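Local coordinates for putative sarcosine dimethylglycine methyltransferase (Galdieria sulphuraria, PDB 2O57), which probably transfers methyl groups from S-adenosylmethionine to sarcosine and dimethylglycine, at residues Asp158-Ser163 and Met183-Pro188; Pro235-His240 and Leu284-Met289. One frame throughout, in Å; residues are numbered along the deposited sequence.

Overall arrangement
From the N terminus, the chain lays down four parallel strands of a Rossmann-like methyltransferase sheet before it reaches either contact. Interaction 1 closes first. The loop 158-163 leaves strand 151-157, and the chain returns through helix 166-176 to strand 181-190, which carries 183-188. Interaction 2 opens later, at 235-240, the start of helix 235-251. It closes a mostly helical excursion when strand 284-293 begins with 284-289. The two contacts are in series, neither nested nor crossed. They touch because strands 181-190 and 284-293 are sheet neighbours. The W286 side chain reaches D158, and G287 N probably bonds to D187 O.

Interaction 1. Residues Asp158-Ser163 and Met183-Pro188; sequences DAFLHS and MAITDP
D158 and T186 meet twice where strand 151-157 ends beside strand 181-190. The two parallel strands are neighbours in the Rossmann-like methyltransferase sheet. The loop 158-163 folds over the carboxyl end of the second strand. D158 N donates to T186 O at 2.8 Å. T186 OG1 donates to D158 OD1, also at 2.8 Å, and meets it from above the carboxylate plane. This oxygen also accepts a bond from W286 NE1, and D158 OD2 accepts one from V47 N, which leaves the carboxylate little freedom to turn.

The close part of the contact lies around D187, which is buried. D187 OD1 uses the syn lone pair to accept L161 N at 2.8 Å, with an N-H...O angle of 136°. D187 OD2 lies 3.4 Å from F160 CB and is bonded to Y217 OH. An alanine in place of D187 would probably leave L161 N and the Y217 hydroxyl without the carboxylate they share and let the loop shift.

The apolar side is looser. The end of the F160 ring meets I185 CG2 and the selenium of M183 obliquely, with F160 CZ to M183 SE at 4.1 Å. This is a Met-aromatic contact. F170 of helix 166-176 packs edge-to-face with F160. With CG anti to its backbone N (chi1 174°), L161 swings its branch to the strand. There it crosses P188 at about a right angle, with L161 CD2 near P188 CG. On the more open side, where D158 is partly exposed, a water links loop and strand: it accepts from F160 N at 3.1 Å and donates to T186 O at 2.9 Å.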
loop_
_atom_site.group_PDB
_atom_site.type_symbol
_atom_site.label_atom_id
_atom_site.label_comp_id
_atom_site.label_asym_id
_atom_site.label_seq_id
_atom_site.Cartn_x
_atom_site.Cartn_y
_atom_site.Cartn_z
ATOM N N ASP A 158 -12.596 -1.511 7.406
ATOM C CA ASP A 158 -13.452 -0.301 7.392
ATOM C C ASP A 158 -14.361 -0.192 8.615
ATOM O O ASP A 158 -15.401 0.440 8.560
ATOM C CB ASP A 158 -14.283 -0.247 6.092
ATOM C CG ASP A 158 -13.397 -0.276 4.829
ATOM O OD1 ASP A 158 -12.158 -0.074 4.951
ATOM O OD2 ASP A 158 -13.957 -0.476 3.734
ATOM N N ALA A 159 -13.948 -0.798 9.715
ATOM C CA ALA A 159 -14.765 -0.796 10.939
ATOM C C ALA A 159 -14.369 0.276 11.956
ATOM O O ALA A 159 -15.208 0.711 12.752
ATOM C CB ALA A 159 -14.692 -2.160 11.589
ATOM N N PHE A 160 -13.084 0.631 12.006
ATOM C CA PHE A 160 -12.561 1.550 13.053
ATOM C C PHE A 160 -13.120 2.970 12.841
ATOM O O PHE A 160 -13.240 3.733 13.800
ATOM C CB PHE A 160 -11.021 1.614 13.000
ATOM C CG PHE A 160 -10.283 0.424 13.633
ATOM C CD1 PHE A 160 -10.891 -0.832 13.845
ATOM C CD2 PHE A 160 -8.956 0.585 14.025
ATOM C CE1 PHE A 160 -10.164 -1.905 14.408
ATOM C CE2 PHE A 160 -8.233 -0.463 14.585
ATOM C CZ PHE A 160 -8.847 -1.723 14.783
ATOM N N LEU A 161 -13.488 3.292 11.593
ATOM C CA LEU A 161 -14.081 4.592 11.227
ATOM C C LEU A 161 -15.122 5.077 12.250
ATOM O O LEU A 161 -15.104 6.245 12.651
ATOM C CB LEU A 161 -14.718 4.544 9.803
ATOM C CG LEU A 161 -15.517 5.771 9.300
ATOM C CD1 LEU A 161 -14.605 6.954 9.158
ATOM C CD2 LEU A 161 -16.176 5.506 7.962
ATOM N N HIS A 162 -16.019 4.185 12.653
ATOM C CA HIS A 162 -17.158 4.533 13.499
ATOM C C HIS A 162 -16.880 4.471 15.002
ATOM O O HIS A 162 -17.671 4.963 15.838
ATOM C CB HIS A 162 -18.321 3.617 13.135
ATOM C CG HIS A 162 -18.635 3.616 11.670
ATOM N ND1 HIS A 162 -19.127 4.729 11.018
ATOM C CD2 HIS A 162 -18.501 2.652 10.727
ATOM C CE1 HIS A 162 -19.310 4.442 9.741
ATOM N NE2 HIS A 162 -18.930 3.191 9.536
ATOM N N SER A 163 -15.746 3.882 15.355
ATOM C CA SER A 163 -15.404 3.712 16.740
ATOM C C SER A 163 -14.944 5.016 17.350
ATOM O O SER A 163 -14.016 5.662 16.842
ATOM C CB SER A 163 -14.297 2.678 16.865
ATOM O OG SER A 163 -14.288 2.141 18.157
HETATM N N MSE A 183 -1.736 -7.582 13.068
HETATM C CA MSE A 183 -3.054 -7.039 12.762
HETATM C C MSE A 183 -3.057 -6.364 11.407
HETATM O O MSE A 183 -2.206 -5.501 11.140
HETATM C CB MSE A 183 -3.478 -6.024 13.820
HETATM C CG MSE A 183 -4.776 -5.299 13.427
HETATM SE SE MSE A 183 -5.757 -4.479 14.894
HETATM C CE MSE A 183 -4.638 -3.022 15.249
ATOM N N ALA A 184 -4.043 -6.696 10.582
ATOM C CA ALA A 184 -4.226 -6.025 9.292
ATOM C C ALA A 184 -5.547 -5.251 9.316
ATOM O O ALA A 184 -6.612 -5.831 9.573
ATOM C CB ALA A 184 -4.199 -7.040 8.125
ATOM N N ILE A 185 -5.482 -3.942 9.057
ATOM C CA ILE A 185 -6.690 -3.098 9.050
ATOM C C ILE A 185 -6.781 -2.274 7.795
ATOM O O ILE A 185 -5.749 -1.993 7.130
ATOM C CB ILE A 185 -6.805 -2.141 10.273
ATOM C CG1 ILE A 185 -5.722 -1.027 10.243
ATOM C CG2 ILE A 185 -6.749 -2.935 11.561
ATOM C CD1 ILE A 185 -5.993 0.091 11.275
ATOM N N THR A 186 -8.015 -1.915 7.445
ATOM C CA THR A 186 -8.286 -0.911 6.417
ATOM C C THR A 186 -9.323 0.057 7.017
ATOM O O THR A 186 -10.098 -0.340 7.890
ATOM C CB THR A 186 -8.813 -1.493 5.032
ATOM O OG1 THR A 186 -10.162 -2.028 5.131
ATOM C CG2 THR A 186 -7.845 -2.468 4.378
ATOM N N ASP A 187 -9.318 1.319 6.588
ATOM C CA ASP A 187 -10.291 2.279 7.108
ATOM C C ASP A 187 -10.355 3.478 6.190
ATOM O O ASP A 187 -9.314 4.047 5.815
ATOM C CB ASP A 187 -9.837 2.727 8.511
ATOM C CG ASP A 187 -11.013 2.987 9.482
ATOM O OD1 ASP A 187 -12.084 2.368 9.336
ATOM O OD2 ASP A 187 -10.820 3.799 10.417
ATOM N N PRO A 188 -11.573 3.922 5.858
ATOM C CA PRO A 188 -11.642 5.265 5.286
ATOM C C PRO A 188 -11.100 6.223 6.344
ATOM O O PRO A 188 -11.309 6.004 7.569
ATOM C CB PRO A 188 -13.142 5.496 5.105
ATOM C CG PRO A 188 -13.767 4.078 5.039
ATOM C CD PRO A 188 -12.909 3.296 6.028
HETATM O O HOH W 1 -11.235 -1.198 10.397
#

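Interaction 2. Residues Pro235-His240 and Leu284-Met289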
loop_
_atom_site.group_PDB
_atom_site.type_symbol
_atom_site.label_atom_id
_atom_site.label_comp_id
_atom_site.label_asym_id
_atom_site.label_seq_id
_atom_site.Cartn_x
_atom_site.Cartn_y
_atom_site.Cartn_z
ATOM N N PRO A 235 -6.161 7.146 -2.052
ATOM C CA PRO A 235 -7.302 8.062 -2.285
ATOM C C PRO A 235 -8.003 7.776 -3.625
ATOM O O PRO A 235 -9.204 8.047 -3.758
ATOM C CB PRO A 235 -6.663 9.456 -2.252
ATOM C CG PRO A 235 -5.202 9.215 -2.619
ATOM C CD PRO A 235 -4.857 7.862 -2.044
ATOM N N ASP A 236 -7.296 7.168 -4.584
ATOM C CA ASP A 236 -7.953 6.699 -5.799
ATOM C C ASP A 236 -9.068 5.682 -5.554
ATOM O O ASP A 236 -10.141 5.825 -6.112
ATOM C CB ASP A 236 -6.963 6.252 -6.914
ATOM C CG ASP A 236 -6.072 5.056 -6.524
ATOM O OD1 ASP A 236 -6.054 4.563 -5.349
ATOM O OD2 ASP A 236 -5.343 4.623 -7.450
ATOM N N SER A 237 -8.810 4.668 -4.734
ATOM C CA SER A 237 -9.813 3.691 -4.344
ATOM C C SER A 237 -11.013 4.350 -3.651
ATOM O O SER A 237 -12.161 3.986 -3.932
ATOM C CB SER A 237 -9.211 2.582 -3.456
ATOM O OG SER A 237 -8.549 1.600 -4.272
ATOM N N LEU A 238 -10.745 5.277 -2.730
ATOM C CA LEU A 238 -11.801 5.989 -2.023
ATOM C C LEU A 238 -12.755 6.672 -3.020
ATOM O O LEU A 238 -13.993 6.462 -2.953
ATOM C CB LEU A 238 -11.206 7.024 -1.082
ATOM C CG LEU A 238 -12.245 7.688 -0.158
ATOM C CD1 LEU A 238 -12.347 6.908 1.097
ATOM C CD2 LEU A 238 -11.807 9.120 0.146
ATOM N N VAL A 239 -12.177 7.447 -3.944
ATOM C CA VAL A 239 -12.942 8.155 -5.000
ATOM C C VAL A 239 -13.695 7.187 -5.910
ATOM O O VAL A 239 -14.914 7.354 -6.117
ATOM C CB VAL A 239 -12.043 9.119 -5.824
ATOM C CG1 VAL A 239 -12.791 9.653 -7.088
ATOM C CG2 VAL A 239 -11.582 10.237 -4.932
ATOM N N HIS A 240 -13.007 6.155 -6.410
ATOM C CA HIS A 240 -13.659 5.235 -7.339
ATOM C C HIS A 240 -14.780 4.486 -6.634
ATOM O O HIS A 240 -15.852 4.314 -7.206
ATOM C CB HIS A 240 -12.683 4.200 -7.864
ATOM C CG HIS A 240 -11.610 4.780 -8.727
ATOM N ND1 HIS A 240 -10.333 4.265 -8.771
ATOM C CD2 HIS A 240 -11.627 5.831 -9.580
ATOM C CE1 HIS A 240 -9.605 4.972 -9.620
ATOM N NE2 HIS A 240 -10.360 5.935 -10.113
ATOM N N LEU A 284 -9.214 13.402 2.144
ATOM C CA LEU A 284 -9.635 12.086 2.630
ATOM C C LEU A 284 -8.940 10.993 1.852
ATOM O O LEU A 284 -8.593 11.170 0.678
ATOM C CB LEU A 284 -11.146 11.918 2.499
ATOM C CG LEU A 284 -12.013 12.996 3.166
ATOM C CD1 LEU A 284 -13.510 12.680 2.891
ATOM C CD2 LEU A 284 -11.780 13.035 4.656
ATOM N N THR A 285 -8.759 9.858 2.494
ATOM C CA THR A 285 -8.151 8.707 1.806
ATOM C C THR A 285 -8.693 7.377 2.321
ATOM O O THR A 285 -9.474 7.348 3.251
ATOM C CB THR A 285 -6.576 8.744 1.896
ATOM O OG1 THR A 285 -6.030 7.745 1.051
ATOM C CG2 THR A 285 -6.047 8.540 3.333
ATOM N N TRP A 286 -8.304 6.287 1.681
ATOM C CA TRP A 286 -8.620 4.967 2.207
ATOM C C TRP A 286 -7.292 4.383 2.630
ATOM O O TRP A 286 -6.426 4.175 1.794
ATOM C CB TRP A 286 -9.315 4.087 1.156
ATOM C CG TRP A 286 -9.634 2.675 1.658
ATOM C CD1 TRP A 286 -10.366 2.341 2.782
ATOM C CD2 TRP A 286 -9.235 1.457 1.061
ATOM N NE1 TRP A 286 -10.404 0.985 2.925
ATOM C CE2 TRP A 286 -9.750 0.408 1.864
ATOM C CE3 TRP A 286 -8.505 1.136 -0.096
ATOM C CZ2 TRP A 286 -9.550 -0.947 1.558
ATOM C CZ3 TRP A 286 -8.315 -0.221 -0.410
ATOM C CH2 TRP A 286 -8.832 -1.243 0.427
ATOM N N GLY A 287 -7.143 4.146 3.929
ATOM C CA GLY A 287 -5.876 3.737 4.530
ATOM C C GLY A 287 -5.823 2.251 4.763
ATOM O O GLY A 287 -6.848 1.614 4.955
ATOM N N GLY A 288 -4.621 1.686 4.732
ATOM C CA GLY A 288 -4.435 0.267 5.052
ATOM C C GLY A 288 -3.172 0.181 5.899
ATOM O O GLY A 288 -2.217 0.934 5.647
HETATM N N MSE A 289 -3.148 -0.707 6.893
HETATM C CA MSE A 289 -1.967 -0.854 7.742
HETATM C C MSE A 289 -1.787 -2.269 8.269
HETATM O O MSE A 289 -2.752 -2.972 8.491
HETATM C CB MSE A 289 -2.030 0.069 8.953
HETATM C CG MSE A 289 -2.593 1.452 8.650
HETATM SE SE MSE A 289 -2.897 2.596 10.167
HETATM C CE MSE A 289 -1.035 3.009 10.681
#
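L238 is the main apolar link between the first turn of helix 235-251 and the start of strand 284-293. The axes of the two short segments approach to 6.0 Å, at 116° between their directions. L238 has CG anti to the backbone N (chi1 -172°), and this sends both methyls to the strand. L238 CD2 packs on L284 CB at 3.7 Å. L238 CD1 lies 3.6 Å from T285 O and also faces W286 CB. W275 of helix 262-280 touches both leucines.

W286 also holds CG anti to its N (chi1 179°). Its indole reaches S237, and S237 CB meets W286 CE3 obliquely at 3.7 Å. The polar ends turn elsewhere: S237 OG bonds to G48 O, and the indole N-H of W286 turns to D158 of interaction 1.

P235 lies alongside T285, their side chains pointing the same way. T285 OG1 sits 3.3 Å from P235 CD. P235 N has no hydrogen to give, and the hydroxyl is bonded to S233 OG instead. On the side turned from the strand, D236 forms a salt bridge with R230 of the second subunit. The interface between 235-240 and 284-289 is therefore held by van der Waals contact, while its polar side chains are tied to other parts of the protein.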